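Sialidase domain-containing protein (Dyadobacter fermentans, PDB 5HX0) is of unknown function but has a sialidase-like beta-propeller fold and may bind or process glycans. Local coordinates at residues Val49-Glu54 and Val99-Lys104; Ser382-Phe385 and Pro391-Ile394. One frame throughout, in Å; residues are numbered along the deposited sequence.

Contact 1: Val49-Glu54 and Val99-Lys104; sequences VIYRNE and VSVKSK
Val101 meets two consecutive side chains, Ile50 and Tyr51, one with each of its methyl groups. Its CG2, set between its own backbone N and carbonyl carbon, lies 3.7 Å from Ile50 CG2, the two side chains crossing at a slant. Ile50 turns this methyl branch to Val101 by holding CG2 anti to the backbone N, while CG1 lies beside that N at chi1 -67°. The other methyl, Val101 CG1, comes obliquely to the Tyr51 ring, 4.4 Å from CD1, a looser touch. Neighbours on a regular strand would point to opposite faces, but Ile50 and Tyr51 both face Ile394 in a classic beta bulge, which helps both reach the same valine. In the six-bladed propeller this is packing between adjacent blades: strand 42-51 belongs to the closing blade and strand 97-103 to the next, and no hydrogen bond joins the segments. Tyr51 OH is hydrogen-bonded to Arg77 NH2, and its ring also meets that of Phe75. Past the bulge, Arg52 NH2 makes a salt bridge with Glu54 OE2 at 3.2 Å; the carboxylate oxygen uses its anti lone pair and lies close to the guanidinium plane.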
loop_
_atom_site.group_PDB
_atom_site.type_symbol
_atom_site.label_atom_id
_atom_site.label_comp_id
_atom_site.label_asym_id
_atom_site.label_seq_id
_atom_site.Cartn_x
_atom_site.Cartn_y
_atom_site.Cartn_z
ATOM N N VAL A 49 12.968 -0.483 22.513
ATOM C CA VAL A 49 11.748 -0.450 21.714
ATOM C C VAL A 49 12.113 0.153 20.363
ATOM O O VAL A 49 12.716 1.228 20.297
ATOM C CB VAL A 49 10.628 0.343 22.407
ATOM C CG1 VAL A 49 9.435 0.487 21.460
ATOM C CG2 VAL A 49 10.177 -0.393 23.681
ATOM N N ILE A 50 11.803 -0.565 19.291
ATOM C CA ILE A 50 12.231 -0.193 17.955
ATOM C C ILE A 50 11.126 0.528 17.195
ATOM O O ILE A 50 11.376 1.535 16.538
ATOM C CB ILE A 50 12.725 -1.450 17.198
ATOM C CG1 ILE A 50 14.010 -1.966 17.858
ATOM C CG2 ILE A 50 12.923 -1.164 15.676
ATOM C CD1 ILE A 50 14.621 -3.186 17.186
ATOM N N TYR A 51 9.888 0.049 17.296
ATOM C CA TYR A 51 8.754 0.753 16.700
ATOM C C TYR A 51 7.495 0.331 17.425
ATOM O O TYR A 51 7.233 -0.871 17.563
ATOM C CB TYR A 51 8.593 0.472 15.199
ATOM C CG TYR A 51 7.339 1.119 14.669
ATOM C CD1 TYR A 51 7.292 2.488 14.433
ATOM C CD2 TYR A 51 6.164 0.381 14.493
ATOM C CE1 TYR A 51 6.124 3.092 13.990
ATOM C CE2 TYR A 51 4.998 0.978 14.043
ATOM C CZ TYR A 51 4.984 2.329 13.790
ATOM O OH TYR A 51 3.818 2.919 13.344
ATOM N N ARG A 52 6.722 1.322 17.879
ATOM C CA ARG A 52 5.511 1.071 18.650
ATOM C C ARG A 52 4.487 2.149 18.341
ATOM O O ARG A 52 4.782 3.341 18.467
ATOM C CB ARG A 52 5.810 1.062 20.161
ATOM C CG ARG A 52 4.562 0.822 21.017
ATOM C CD ARG A 52 4.845 1.060 22.516
ATOM N NE ARG A 52 3.679 0.812 23.380
ATOM C CZ ARG A 52 2.652 1.645 23.550
ATOM N NH1 ARG A 52 2.593 2.795 22.899
ATOM N NH2 ARG A 52 1.668 1.319 24.380
ATOM N N ASN A 53 3.277 1.730 17.995
ATOM C CA ASN A 53 2.187 2.667 17.742
ATOM C C ASN A 53 0.886 1.918 18.005
ATOM O O ASN A 53 0.603 0.920 17.338
ATOM C CB ASN A 53 2.247 3.208 16.304
ATOM C CG ASN A 53 1.150 4.234 16.022
ATOM O OD1 ASN A 53 0.031 4.094 16.509
ATOM N ND2 ASN A 53 1.473 5.270 15.230
ATOM N N GLU A 54 0.098 2.400 18.971
ATOM C CA GLU A 54 -1.100 1.681 19.400
ATOM C C GLU A 54 -2.129 1.488 18.294
ATOM O O GLU A 54 -2.994 0.618 18.424
ATOM C CB GLU A 54 -1.754 2.410 20.580
ATOM C CG GLU A 54 -1.003 2.236 21.859
ATOM C CD GLU A 54 -1.571 3.100 22.971
ATOM O OE1 GLU A 54 -2.624 3.744 22.749
ATOM O OE2 GLU A 54 -0.947 3.147 24.052
ATOM N N VAL A 99 7.132 -2.573 5.695
ATOM C CA VAL A 99 7.701 -1.265 6.012
ATOM C C VAL A 99 9.037 -1.452 6.724
ATOM O O VAL A 99 9.407 -2.558 7.122
ATOM C CB VAL A 99 6.738 -0.410 6.875
ATOM C CG1 VAL A 99 5.395 -0.210 6.161
ATOM C CG2 VAL A 99 6.516 -1.041 8.215
ATOM N N SER A 100 9.756 -0.343 6.914
ATOM C CA SER A 100 11.051 -0.400 7.583
ATOM C C SER A 100 11.268 0.804 8.488
ATOM O O SER A 100 10.720 1.887 8.256
ATOM C CB SER A 100 12.218 -0.455 6.571
ATOM O OG SER A 100 12.262 0.758 5.839
ATOM N N VAL A 101 12.112 0.606 9.510
ATOM C CA VAL A 101 12.710 1.700 10.262
ATOM C C VAL A 101 14.211 1.466 10.240
ATOM O O VAL A 101 14.683 0.373 9.911
ATOM C CB VAL A 101 12.182 1.826 11.720
ATOM C CG1 VAL A 101 10.695 2.301 11.724
ATOM C CG2 VAL A 101 12.327 0.503 12.461
ATOM N N LYS A 102 14.970 2.526 10.559
ATOM C CA LYS A 102 16.424 2.533 10.376
ATOM C C LYS A 102 17.124 3.087 11.611
ATOM O O LYS A 102 16.544 3.849 12.392
ATOM C CB LYS A 102 16.826 3.378 9.147
ATOM C CG LYS A 102 16.258 2.848 7.841
ATOM C CD LYS A 102 16.519 3.812 6.667
ATOM C CE LYS A 102 16.202 3.082 5.339
ATOM N NZ LYS A 102 16.151 3.940 4.112
ATOM N N SER A 103 18.398 2.713 11.763
ATOM C CA SER A 103 19.189 3.090 12.933
ATOM C C SER A 103 20.662 3.119 12.555
ATOM O O SER A 103 21.108 2.363 11.692
ATOM C CB SER A 103 18.976 2.099 14.095
ATOM O OG SER A 103 19.788 2.430 15.223
ATOM N N LYS A 104 21.413 4.008 13.201
ATOM C CA LYS A 104 22.865 3.968 13.112
ATOM C C LYS A 104 23.498 3.130 14.208
ATOM O O LYS A 104 24.666 2.759 14.087
ATOM C CB LYS A 104 23.457 5.373 13.187
ATOM C CG LYS A 104 23.106 6.247 12.006
ATOM C CD LYS A 104 23.439 7.706 12.277
ATOM C CE LYS A 104 22.739 8.636 11.284
ATOM N NZ LYS A 104 21.264 8.712 11.520
#

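Contact 2: Ser382-Phe385 and Pro391-Ile394; sequences SYYF and PQHI
Phe385 and His393 form an antiparallel hydrogen-bonded pair, Phe385 N giving to His393 O at 2.8 Å with a bent N-H...O angle of 138°, and His393 N returning a straighter bond to Phe385 O at 3.0 Å. This is the loop end of the hairpin made by strands 378-385 and 393-401, neighbouring strands in the blade that closes the propeller. The next pair, Tyr384 with Ile394, is non-hydrogen-bonded. Here Tyr384 CA sits 3.1 Å from His393 O in a CA-H...O contact, a further acceptor role for an oxygen already bound to Phe385 N.

On the face carrying Tyr384 and Ile394, Ile394 CD1 packs against Tyr384 CB at 4.0 Å. The Tyr384 ring lies alongside Gln392, both pointing the same way, and Gln392 CG meets it at the edge, 3.8 Å from CE2. Asp365 meets both polar ends: its OD1 is hydrogen-bonded to Tyr384 OH, and its main-chain O to Gln392 NE2. The Tyr384 ring also meets Phe60 edge-to-face.

On the other face, Phe385 swings its ring away from the partner strand to a cation-pi contact with Arg358, and only its CB stays near the imidazole, 4.0 Å from His393 NE2. With chi1 at 62°, His393 CG sits between its backbone N and carbonyl carbon, folding the ring back along the chain until ND1 donates to Pro391 O at 3.0 Å, the oxygen lying almost in the imidazole plane and the bond nearly straight at 174°.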
loop_
_atom_site.group_PDB
_atom_site.type_symbol
_atom_site.label_atom_id
_atom_site.label_comp_id
_atom_site.label_asym_id
_atom_site.label_seq_id
_atom_site.Cartn_x
_atom_site.Cartn_y
_atom_site.Cartn_z
ATOM N N SER A 382 16.545 -8.501 17.370
ATOM C CA SER A 382 15.228 -7.905 17.248
ATOM C C SER A 382 14.150 -8.987 17.273
ATOM O O SER A 382 14.415 -10.169 17.054
ATOM C CB SER A 382 15.115 -7.092 15.944
ATOM O OG SER A 382 14.976 -7.969 14.825
ATOM N N TYR A 383 12.918 -8.566 17.553
ATOM C CA TYR A 383 11.758 -9.453 17.609
ATOM C C TYR A 383 10.534 -8.555 17.672
ATOM O O TYR A 383 10.660 -7.335 17.789
ATOM C CB TYR A 383 11.807 -10.420 18.811
ATOM C CG TYR A 383 12.305 -9.784 20.092
ATOM C CD1 TYR A 383 11.433 -9.093 20.940
ATOM C CD2 TYR A 383 13.657 -9.855 20.445
ATOM C CE1 TYR A 383 11.897 -8.501 22.114
ATOM C CE2 TYR A 383 14.121 -9.271 21.628
ATOM C CZ TYR A 383 13.237 -8.589 22.440
ATOM O OH TYR A 383 13.699 -8.007 23.594
ATOM N N TYR A 384 9.345 -9.148 17.548
ATOM C CA TYR A 384 8.168 -8.374 17.902
ATOM C C TYR A 384 7.635 -8.890 19.228
ATOM O O TYR A 384 7.998 -9.982 19.698
ATOM C CB TYR A 384 7.087 -8.359 16.792
ATOM C CG TYR A 384 6.132 -9.546 16.735
ATOM C CD1 TYR A 384 6.558 -10.778 16.251
ATOM C CD2 TYR A 384 4.783 -9.413 17.117
ATOM C CE1 TYR A 384 5.676 -11.880 16.169
ATOM C CE2 TYR A 384 3.891 -10.517 17.045
ATOM C CZ TYR A 384 4.357 -11.746 16.560
ATOM O OH TYR A 384 3.506 -12.849 16.478
ATOM N N PHE A 385 6.846 -8.045 19.885
ATOM C CA PHE A 385 6.607 -8.266 21.303
ATOM C C PHE A 385 5.297 -7.612 21.710
ATOM O O PHE A 385 4.745 -6.773 20.995
ATOM C CB PHE A 385 7.758 -7.714 22.161
ATOM C CG PHE A 385 7.991 -8.507 23.413
ATOM C CD1 PHE A 385 8.549 -9.772 23.337
ATOM C CD2 PHE A 385 7.645 -7.989 24.663
ATOM C CE1 PHE A 385 8.772 -10.530 24.487
ATOM C CE2 PHE A 385 7.845 -8.722 25.814
ATOM C CZ PHE A 385 8.406 -10.003 25.737
ATOM N N PRO A 391 0.184 -3.046 22.688
ATOM C CA PRO A 391 0.126 -3.444 21.272
ATOM C C PRO A 391 1.301 -4.321 20.839
ATOM O O PRO A 391 2.346 -4.394 21.491
ATOM C CB PRO A 391 0.193 -2.101 20.548
ATOM C CG PRO A 391 1.068 -1.251 21.471
ATOM C CD PRO A 391 0.706 -1.680 22.875
ATOM N N GLN A 392 1.119 -4.979 19.695
ATOM C CA GLN A 392 2.228 -5.674 19.049
ATOM C C GLN A 392 3.196 -4.639 18.468
ATOM O O GLN A 392 2.810 -3.814 17.632
ATOM C CB GLN A 392 1.706 -6.601 17.950
ATOM C CG GLN A 392 1.355 -8.003 18.429
ATOM C CD GLN A 392 0.214 -8.021 19.436
ATOM O OE1 GLN A 392 -0.713 -7.220 19.351
ATOM N NE2 GLN A 392 0.280 -8.939 20.402
ATOM N N HIS A 393 4.445 -4.666 18.926
ATOM C CA HIS A 393 5.446 -3.683 18.524
ATOM C C HIS A 393 6.764 -4.399 18.233
ATOM O O HIS A 393 6.965 -5.565 18.605
ATOM C CB HIS A 393 5.621 -2.602 19.619
ATOM C CG HIS A 393 6.106 -3.130 20.940
ATOM N ND1 HIS A 393 5.275 -3.742 21.856
ATOM C CD2 HIS A 393 7.341 -3.132 21.497
ATOM C CE1 HIS A 393 5.978 -4.101 22.918
ATOM N NE2 HIS A 393 7.239 -3.759 22.717
ATOM N N ILE A 394 7.680 -3.695 17.568
ATOM C CA ILE A 394 9.037 -4.206 17.362
ATOM C C ILE A 394 9.905 -3.798 18.553
ATOM O O ILE A 394 9.895 -2.644 18.983
ATOM C CB ILE A 394 9.637 -3.677 16.046
ATOM C CG1 ILE A 394 8.590 -3.753 14.897
ATOM C CG2 ILE A 394 10.951 -4.438 15.715
ATOM C CD1 ILE A 394 8.031 -5.177 14.650
#

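In the fold
Both contacts are buried, and their centres lie about 9 Å apart on the same side of the chain's centre. They share the closing blade, in which strand 42-51, from the start of the modelled chain, joins the hairpin from its C-terminal end; this is the closure of the propeller ring. The seam is Ile394, whose O and N pair with Ile50 N at 2.8 Å and Tyr51 O at 2.9 Å as probable hydrogen bonds. Contact 2 acts within the blade, through main-chain bonds, with Tyr384 and Gln392 tied on to Asp365. Contact 1 acts between blades, through side chains alone. Leu73 of the neighbouring blade touches Ile50 and Ile394, so the same apolar interface borders both.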